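Local coordinates for protein protease LasA (Pseudomonas aeruginosa, PDB 3IT5) that cleaves the pentaglycine cross-links of staphylococcal peptidoglycan and degrades elastin, as a secreted zinc metallopeptidase of the M23 family, at residues N5-W17 / S46-T58. Numbering follows the deposited sequence.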
ATOM      1  N   ASN A   5      -2.376  12.868   9.361  1.00  9.19           N
ATOM      2  CA  ASN A   5      -1.651  12.222  10.462  1.00  8.89           C
ATOM      3  C   ASN A   5      -2.170  10.810  10.783  1.00  8.56           C
ATOM      4  O   ASN A   5      -1.805  10.221  11.804  1.00  8.26           O
ATOM      5  CB  ASN A   5      -1.720  13.099  11.718  1.00  9.01           C
ATOM      6  CG  ASN A   5      -3.129  13.220  12.268  1.00  9.40           C
ATOM      7  OD1 ASN A   5      -4.109  13.008  11.549  1.00  9.60           O
ATOM      8  ND2 ASN A   5      -3.240  13.555  13.553  1.00 10.29           N
ATOM      9  N   LEU A   6      -3.027  10.283   9.909  1.00  8.19           N
ATOM     10  CA  LEU A   6      -3.671   8.984  10.126  1.00  8.08           C
ATOM     11  C   LEU A   6      -2.846   7.809   9.616  1.00  7.79           C
ATOM     12  O   LEU A   6      -2.861   6.729  10.215  1.00  7.88           O
ATOM     13  CB  LEU A   6      -5.070   8.957   9.489  1.00  8.08           C
ATOM     14  CG  LEU A   6      -5.928   7.691   9.648  1.00  8.55           C
ATOM     15  CD1 LEU A   6      -6.144   7.312  11.119  1.00  8.67           C
ATOM     16  CD2 LEU A   6      -7.256   7.858   8.942  1.00  8.35           C
ATOM     17  N   MET A   7      -2.123   8.026   8.520  1.00  7.47           N
ATOM     18  CA  MET A   7      -1.467   6.933   7.809  1.00  7.16           C
ATOM     19  C   MET A   7       0.021   7.119   7.544  1.00  7.05           C
ATOM     20  O   MET A   7       0.489   8.226   7.270  1.00  7.23           O
ATOM     21  CB  MET A   7      -2.193   6.653   6.492  1.00  7.34           C
ATOM     22  CG  MET A   7      -3.443   5.826   6.668  1.00  7.04           C
ATOM     23  SD  MET A   7      -4.344   5.618   5.137  1.00  7.72           S
ATOM     24  CE  MET A   7      -5.457   7.009   5.240  1.00  9.15           C
ATOM     25  N   GLN A   8       0.747   6.008   7.647  1.00  6.77           N
ATOM     26  CA  GLN A   8       2.122   5.887   7.180  1.00  6.34           C
ATOM     27  C   GLN A   8       2.127   4.934   5.978  1.00  6.30           C
ATOM     28  O   GLN A   8       1.092   4.352   5.641  1.00  6.71           O
ATOM     29  CB  GLN A   8       3.025   5.334   8.296  1.00  6.14           C
ATOM     30  CG  GLN A   8       2.633   3.932   8.784  1.00  5.92           C
ATOM     31  CD  GLN A   8       3.795   3.135   9.344  1.00  4.78           C
ATOM     32  OE1 GLN A   8       4.200   2.128   8.760  1.00  5.00           O
ATOM     33  NE2 GLN A   8       4.333   3.569  10.470  1.00  4.09           N
ATOM     34  N   LEU A   9       3.286   4.766   5.345  1.00  5.88           N
ATOM     35  CA  LEU A   9       3.445   3.803   4.250  1.00  5.48           C
ATOM     36  C   LEU A   9       3.394   2.360   4.780  1.00  5.24           C
ATOM     37  O   LEU A   9       3.846   2.099   5.901  1.00  5.00           O
ATOM     38  CB  LEU A   9       4.761   4.063   3.502  1.00  5.16           C
ATOM     39  CG  LEU A   9       4.906   5.437   2.838  1.00  5.31           C
ATOM     40  CD1 LEU A   9       6.385   5.791   2.616  1.00  5.02           C
ATOM     41  CD2 LEU A   9       4.112   5.516   1.526  1.00  4.24           C
ATOM     42  N   PRO A  10       2.847   1.419   3.975  1.00  5.13           N
ATOM     43  CA  PRO A  10       2.607   0.040   4.433  1.00  5.05           C
ATOM     44  C   PRO A  10       3.840  -0.880   4.464  1.00  5.18           C
ATOM     45  O   PRO A  10       3.756  -2.052   4.074  1.00  4.92           O
ATOM     46  CB  PRO A  10       1.556  -0.474   3.439  1.00  4.87           C
ATOM     47  CG  PRO A  10       1.853   0.264   2.185  1.00  4.56           C
ATOM     48  CD  PRO A  10       2.336   1.633   2.606  1.00  4.95           C
ATOM     49  N   TRP A  11       4.976  -0.342   4.906  1.00  5.36           N
ATOM     50  CA  TRP A  11       6.134  -1.159   5.265  1.00  5.68           C
ATOM     51  C   TRP A  11       6.789  -0.624   6.534  1.00  6.05           C
ATOM     52  O   TRP A  11       6.451   0.467   6.994  1.00  5.94           O
ATOM     53  CB  TRP A  11       7.144  -1.273   4.120  1.00  5.74           C
ATOM     54  CG  TRP A  11       7.622   0.024   3.527  1.00  5.61           C
ATOM     55  CD1 TRP A  11       8.673   0.788   3.954  1.00  6.38           C
ATOM     56  CD2 TRP A  11       7.090   0.685   2.370  1.00  5.25           C
ATOM     57  NE1 TRP A  11       8.821   1.890   3.140  1.00  5.58           N
ATOM     58  CE2 TRP A  11       7.862   1.850   2.161  1.00  5.23           C
ATOM     59  CE3 TRP A  11       6.032   0.406   1.491  1.00  5.43           C
ATOM     60  CZ2 TRP A  11       7.613   2.734   1.108  1.00  4.50           C
ATOM     61  CZ3 TRP A  11       5.780   1.292   0.446  1.00  4.92           C
ATOM     62  CH2 TRP A  11       6.570   2.441   0.264  1.00  5.62           C
ATOM     63  N   ARG A  12       7.705  -1.405   7.102  1.00  6.41           N
ATOM     64  CA  ARG A  12       8.346  -1.056   8.368  1.00  7.15           C
ATOM     65  C   ARG A  12       8.962   0.340   8.366  1.00  7.10           C
ATOM     66  O   ARG A  12       9.615   0.747   7.405  1.00  6.88           O
ATOM     67  CB  ARG A  12       9.426  -2.071   8.724  1.00  7.25           C
ATOM     68  CG  ARG A  12       8.923  -3.421   9.204  1.00  8.99           C
ATOM     69  CD  ARG A  12      10.058  -4.424   9.118  1.00 11.23           C
ATOM     70  NE  ARG A  12       9.842  -5.591   9.970  1.00 14.06           N
ATOM     71  CZ  ARG A  12      10.759  -6.526  10.212  1.00 14.96           C
ATOM     72  NH1 ARG A  12      11.971  -6.435   9.672  1.00 14.87           N
ATOM     73  NH2 ARG A  12      10.462  -7.551  11.003  1.00 15.63           N
ATOM     74  N   GLN A  13       8.745   1.059   9.462  1.00  7.28           N
ATOM     75  CA  GLN A  13       9.360   2.360   9.680  1.00  7.35           C
ATOM     76  C   GLN A  13      10.886   2.235   9.636  1.00  7.33           C
ATOM     77  O   GLN A  13      11.451   1.275  10.169  1.00  7.32           O
ATOM     78  CB  GLN A  13       8.914   2.902  11.032  1.00  7.53           C
ATOM     79  CG  GLN A  13       8.853   4.405  11.105  1.00  8.56           C
ATOM     80  CD  GLN A  13       8.486   4.894  12.483  1.00  9.44           C
ATOM     81  OE1 GLN A  13       7.307   5.053  12.805  1.00  9.62           O
ATOM     82  NE2 GLN A  13       9.494   5.116  13.320  1.00 10.19           N
ATOM     83  N   GLY A  14      11.547   3.196   8.994  1.00  7.33           N
ATOM     84  CA  GLY A  14      13.010   3.196   8.893  1.00  7.18           C
ATOM     85  C   GLY A  14      13.545   2.500   7.652  1.00  7.17           C
ATOM     86  O   GLY A  14      14.758   2.486   7.407  1.00  6.97           O
ATOM     87  N   TYR A  15      12.637   1.929   6.865  1.00  7.05           N
ATOM     88  CA  TYR A  15      13.002   1.183   5.664  1.00  7.07           C
ATOM     89  C   TYR A  15      12.364   1.798   4.410  1.00  6.66           C
ATOM     90  O   TYR A  15      11.460   2.627   4.508  1.00  6.46           O
ATOM     91  CB  TYR A  15      12.656  -0.307   5.833  1.00  7.33           C
ATOM     92  CG  TYR A  15      13.356  -0.947   7.023  1.00  7.99           C
ATOM     93  CD1 TYR A  15      14.575  -1.617   6.870  1.00  8.24           C
ATOM     94  CD2 TYR A  15      12.809  -0.859   8.305  1.00  8.46           C
ATOM     95  CE1 TYR A  15      15.223  -2.195   7.973  1.00  8.86           C
ATOM     96  CE2 TYR A  15      13.444  -1.429   9.406  1.00  8.50           C
ATOM     97  CZ  TYR A  15      14.646  -2.095   9.235  1.00  9.14           C
ATOM     98  OH  TYR A  15      15.261  -2.649  10.337  1.00  9.82           O
ATOM     99  N   SER A  16      12.861   1.408   3.240  1.00  6.45           N
ATOM    100  CA  SER A  16      12.480   2.039   1.979  1.00  6.29           C
ATOM    101  C   SER A  16      12.120   1.009   0.910  1.00  6.25           C
ATOM    102  O   SER A  16      12.911   0.108   0.614  1.00  6.27           O
ATOM    103  CB  SER A  16      13.622   2.927   1.467  1.00  6.29           C
ATOM    104  OG  SER A  16      14.016   3.883   2.438  1.00  6.28           O
ATOM    105  N   TRP A  17      10.925   1.146   0.342  1.00  6.16           N
ATOM    106  CA  TRP A  17      10.497   0.315  -0.784  1.00  6.00           C
ATOM    107  C   TRP A  17      10.255   1.181  -2.010  1.00  5.99           C
ATOM    108  O   TRP A  17      10.130   2.407  -1.897  1.00  6.06           O
ATOM    109  CB  TRP A  17       9.203  -0.431  -0.440  1.00  5.69           C
ATOM    110  CG  TRP A  17       9.350  -1.573   0.520  1.00  5.34           C
ATOM    111  CD1 TRP A  17      10.447  -1.898   1.268  1.00  4.82           C
ATOM    112  CD2 TRP A  17       8.335  -2.519   0.867  1.00  4.68           C
ATOM    113  NE1 TRP A  17      10.183  -2.998   2.044  1.00  4.05           N
ATOM    114  CE2 TRP A  17       8.892  -3.399   1.821  1.00  4.63           C
ATOM    115  CE3 TRP A  17       7.010  -2.715   0.456  1.00  4.48           C
ATOM    116  CZ2 TRP A  17       8.171  -4.460   2.369  1.00  4.32           C
ATOM    117  CZ3 TRP A  17       6.289  -3.761   1.015  1.00  5.41           C
ATOM    118  CH2 TRP A  17       6.872  -4.622   1.960  1.00  4.79           C
ATOM    119  N   SER A  46      12.143 -15.172  -5.115  1.00  6.87           N
ATOM    120  CA  SER A  46      13.058 -14.259  -4.422  1.00  6.55           C
ATOM    121  C   SER A  46      12.636 -13.992  -2.977  1.00  6.25           C
ATOM    122  O   SER A  46      11.514 -14.320  -2.566  1.00  5.89           O
ATOM    123  CB  SER A  46      13.159 -12.924  -5.168  1.00  6.62           C
ATOM    124  OG  SER A  46      13.642 -13.085  -6.492  1.00  6.69           O
ATOM    125  N   ALA A  47      13.548 -13.386  -2.216  1.00  5.92           N
ATOM    126  CA  ALA A  47      13.276 -12.977  -0.841  1.00  5.94           C
ATOM    127  C   ALA A  47      12.220 -11.880  -0.814  1.00  5.69           C
ATOM    128  O   ALA A  47      12.222 -10.989  -1.664  1.00  6.01           O
ATOM    129  CB  ALA A  47      14.566 -12.501  -0.167  1.00  5.79           C
ATOM    130  N   THR A  48      11.305 -11.959   0.148  1.00  5.66           N
ATOM    131  CA  THR A  48      10.253 -10.954   0.296  1.00  5.68           C
ATOM    132  C   THR A  48      10.268 -10.326   1.685  1.00  5.83           C
ATOM    133  O   THR A  48      10.874 -10.865   2.618  1.00  5.99           O
ATOM    134  CB  THR A  48       8.846 -11.520   0.006  1.00  5.67           C
ATOM    135  OG1 THR A  48       8.457 -12.417   1.052  1.00  5.04           O
ATOM    136  CG2 THR A  48       8.801 -12.237  -1.350  1.00  5.53           C
ATOM    137  N   TYR A  49       9.580  -9.196   1.819  1.00  5.67           N
ATOM    138  CA  TYR A  49       9.729  -8.356   3.001  1.00  5.95           C
ATOM    139  C   TYR A  49       8.413  -8.019   3.698  1.00  5.72           C
ATOM    140  O   TYR A  49       7.334  -8.359   3.207  1.00  5.53           O
ATOM    141  CB  TYR A  49      10.565  -7.113   2.646  1.00  5.88           C
ATOM    142  CG  TYR A  49      11.981  -7.491   2.255  1.00  6.85           C
ATOM    143  CD1 TYR A  49      12.979  -7.613   3.221  1.00  6.96           C
ATOM    144  CD2 TYR A  49      12.315  -7.769   0.921  1.00  7.45           C
ATOM    145  CE1 TYR A  49      14.277  -7.981   2.878  1.00  7.89           C
ATOM    146  CE2 TYR A  49      13.613  -8.143   0.565  1.00  7.80           C
ATOM    147  CZ  TYR A  49      14.586  -8.241   1.550  1.00  7.79           C
ATOM    148  OH  TYR A  49      15.869  -8.603   1.215  1.00  8.45           O
ATOM    149  N   SER A  50       8.516  -7.365   4.852  1.00  5.72           N
ATOM    150  CA  SER A  50       7.377  -7.200   5.759  1.00  5.49           C
ATOM    151  C   SER A  50       6.413  -6.094   5.340  1.00  5.39           C
ATOM    152  O   SER A  50       6.823  -4.946   5.120  1.00  5.44           O
ATOM    153  CB  SER A  50       7.874  -6.959   7.190  1.00  5.71           C
ATOM    154  OG  SER A  50       8.725  -8.017   7.604  1.00  5.47           O
ATOM    155  N   VAL A  51       5.133  -6.458   5.226  1.00  4.90           N
ATOM    156  CA  VAL A  51       4.046  -5.494   5.067  1.00  4.50           C
ATOM    157  C   VAL A  51       3.444  -5.173   6.447  1.00  4.59           C
ATOM    158  O   VAL A  51       3.107  -6.079   7.216  1.00  4.45           O
ATOM    159  CB  VAL A  51       2.933  -6.021   4.120  1.00  4.69           C
ATOM    160  CG1 VAL A  51       1.789  -5.009   4.006  1.00  4.17           C
ATOM    161  CG2 VAL A  51       3.494  -6.352   2.731  1.00  3.92           C
ATOM    162  N   VAL A  52       3.323  -3.886   6.757  1.00  4.27           N
ATOM    163  CA  VAL A  52       2.748  -3.452   8.029  1.00  4.27           C
ATOM    164  C   VAL A  52       1.489  -2.612   7.816  1.00  4.15           C
ATOM    165  O   VAL A  52       1.285  -2.032   6.737  1.00  3.77           O
ATOM    166  CB  VAL A  52       3.762  -2.664   8.913  1.00  4.28           C
ATOM    167  CG1 VAL A  52       5.074  -3.440   9.090  1.00  4.46           C
ATOM    168  CG2 VAL A  52       4.027  -1.280   8.337  1.00  4.42           C
ATOM    169  N   ALA A  53       0.656  -2.550   8.853  1.00  4.24           N
ATOM    170  CA  ALA A  53      -0.539  -1.715   8.848  1.00  4.11           C
ATOM    171  C   ALA A  53      -0.178  -0.251   8.628  1.00  4.18           C
ATOM    172  O   ALA A  53       0.710   0.296   9.289  1.00  4.22           O
ATOM    173  CB  ALA A  53      -1.319  -1.881  10.147  1.00  4.23           C
ATOM    174  N   ALA A  54      -0.871   0.375   7.685  1.00  4.11           N
ATOM    175  CA  ALA A  54      -0.660   1.780   7.379  1.00  3.83           C
ATOM    176  C   ALA A  54      -1.277   2.679   8.449  1.00  3.84           C
ATOM    177  O   ALA A  54      -0.935   3.857   8.550  1.00  3.58           O
ATOM    178  CB  ALA A  54      -1.224   2.105   6.017  1.00  3.65           C
ATOM    179  N   HIS A  55      -2.171   2.107   9.254  1.00  4.00           N
ATOM    180  CA  HIS A  55      -2.879   2.852  10.289  1.00  4.09           C
ATOM    181  C   HIS A  55      -3.462   1.942  11.367  1.00  4.28           C
ATOM    182  O   HIS A  55      -3.490   0.710  11.218  1.00  4.27           O
ATOM    183  CB  HIS A  55      -4.014   3.664   9.659  1.00  3.99           C
ATOM    184  CG  HIS A  55      -5.004   2.826   8.913  1.00  3.80           C
ATOM    185  ND1 HIS A  55      -6.169   2.363   9.485  1.00  4.08           N
ATOM    186  CD2 HIS A  55      -5.003   2.366   7.639  1.00  4.11           C
ATOM    187  CE1 HIS A  55      -6.842   1.653   8.597  1.00  4.57           C
ATOM    188  NE2 HIS A  55      -6.153   1.636   7.470  1.00  3.72           N
ATOM    189  N   ALA A  56      -3.932   2.575  12.442  1.00  3.89           N
ATOM    190  CA  ALA A  56      -4.702   1.921  13.492  1.00  4.12           C
ATOM    191  C   ALA A  56      -6.065   1.474  12.975  1.00  4.07           C
ATOM    192  O   ALA A  56      -6.674   2.150  12.144  1.00  3.87           O
ATOM    193  CB  ALA A  56      -4.882   2.867  14.682  1.00  3.83           C
ATOM    194  N   GLY A  57      -6.534   0.335  13.476  1.00  4.28           N
ATOM    195  CA  GLY A  57      -7.852  -0.177  13.124  1.00  4.62           C
ATOM    196  C   GLY A  57      -8.002  -1.670  13.328  1.00  4.79           C
ATOM    197  O   GLY A  57      -7.194  -2.302  14.026  1.00  4.77           O
ATOM    198  N   THR A  58      -9.038  -2.231  12.708  1.00  4.85           N
ATOM    199  CA  THR A  58      -9.389  -3.640  12.891  1.00  5.11           C
ATOM    200  C   THR A  58      -9.013  -4.475  11.671  1.00  5.14           C
ATOM    201  O   THR A  58      -9.292  -4.088  10.532  1.00  4.73           O
ATOM    202  CB  THR A  58     -10.893  -3.815  13.167  1.00  5.12           C
ATOM    203  OG1 THR A  58     -11.307  -2.910  14.194  1.00  5.47           O
ATOM    204  CG2 THR A  58     -11.219  -5.251  13.595  1.00  4.95           C
TER
HETATM  205  O   HOH W   1      -3.266   5.886  12.636  1.00  2.00           O
HETATM  206  O   HOH W   2       9.323  -3.448   5.783  1.00  2.02           O
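M7-W11 runs antiparallel to V51-H55, with two direct backbone hydrogen bonds: Q8 N to A54 O (2.9 Å) and V52 N to P10 O (3.3 Å). A water joins R12 N to S50 O. The W17 ring reaches strand 50-52 with its six-membered part. Its CZ2 lies 3.1 Å from S50 O and also meets Y49 CB. V51 CG2 sits at the ring edge, in plane, 3.9 Å from CH2. W11 CB covers one face of this ring, over its centre. The W17 ring also meets Y102 edge-to-face. R12 CG rests on V52 CG1. The extended R12 chain then carries its guanidinium past S50, whose OG lies over one face, 3.6 Å from NE. That hydroxyl is hydrogen-bonded to K98. V52 CG2 lies 3.3 Å from W11 O. At the other end, M7 and H55 lie side by side, with M7 CG 3.7 Å from H55 CB. H55 ND1 donates a hydrogen bond to A56 O, which helps hold the imidazole's rotation. P10 and V51 both pack on L121, which lies in sequence between the probable active-site residue H120 and the zinc ligand H122. The contact mixes a few backbone hydrogen bonds and a bridging water with side-chain carbons packed on carbonyl oxygens and on one another. Together with the buried W17, these bonds tie the N-terminal segment to strand 50-52 of the M23 domain.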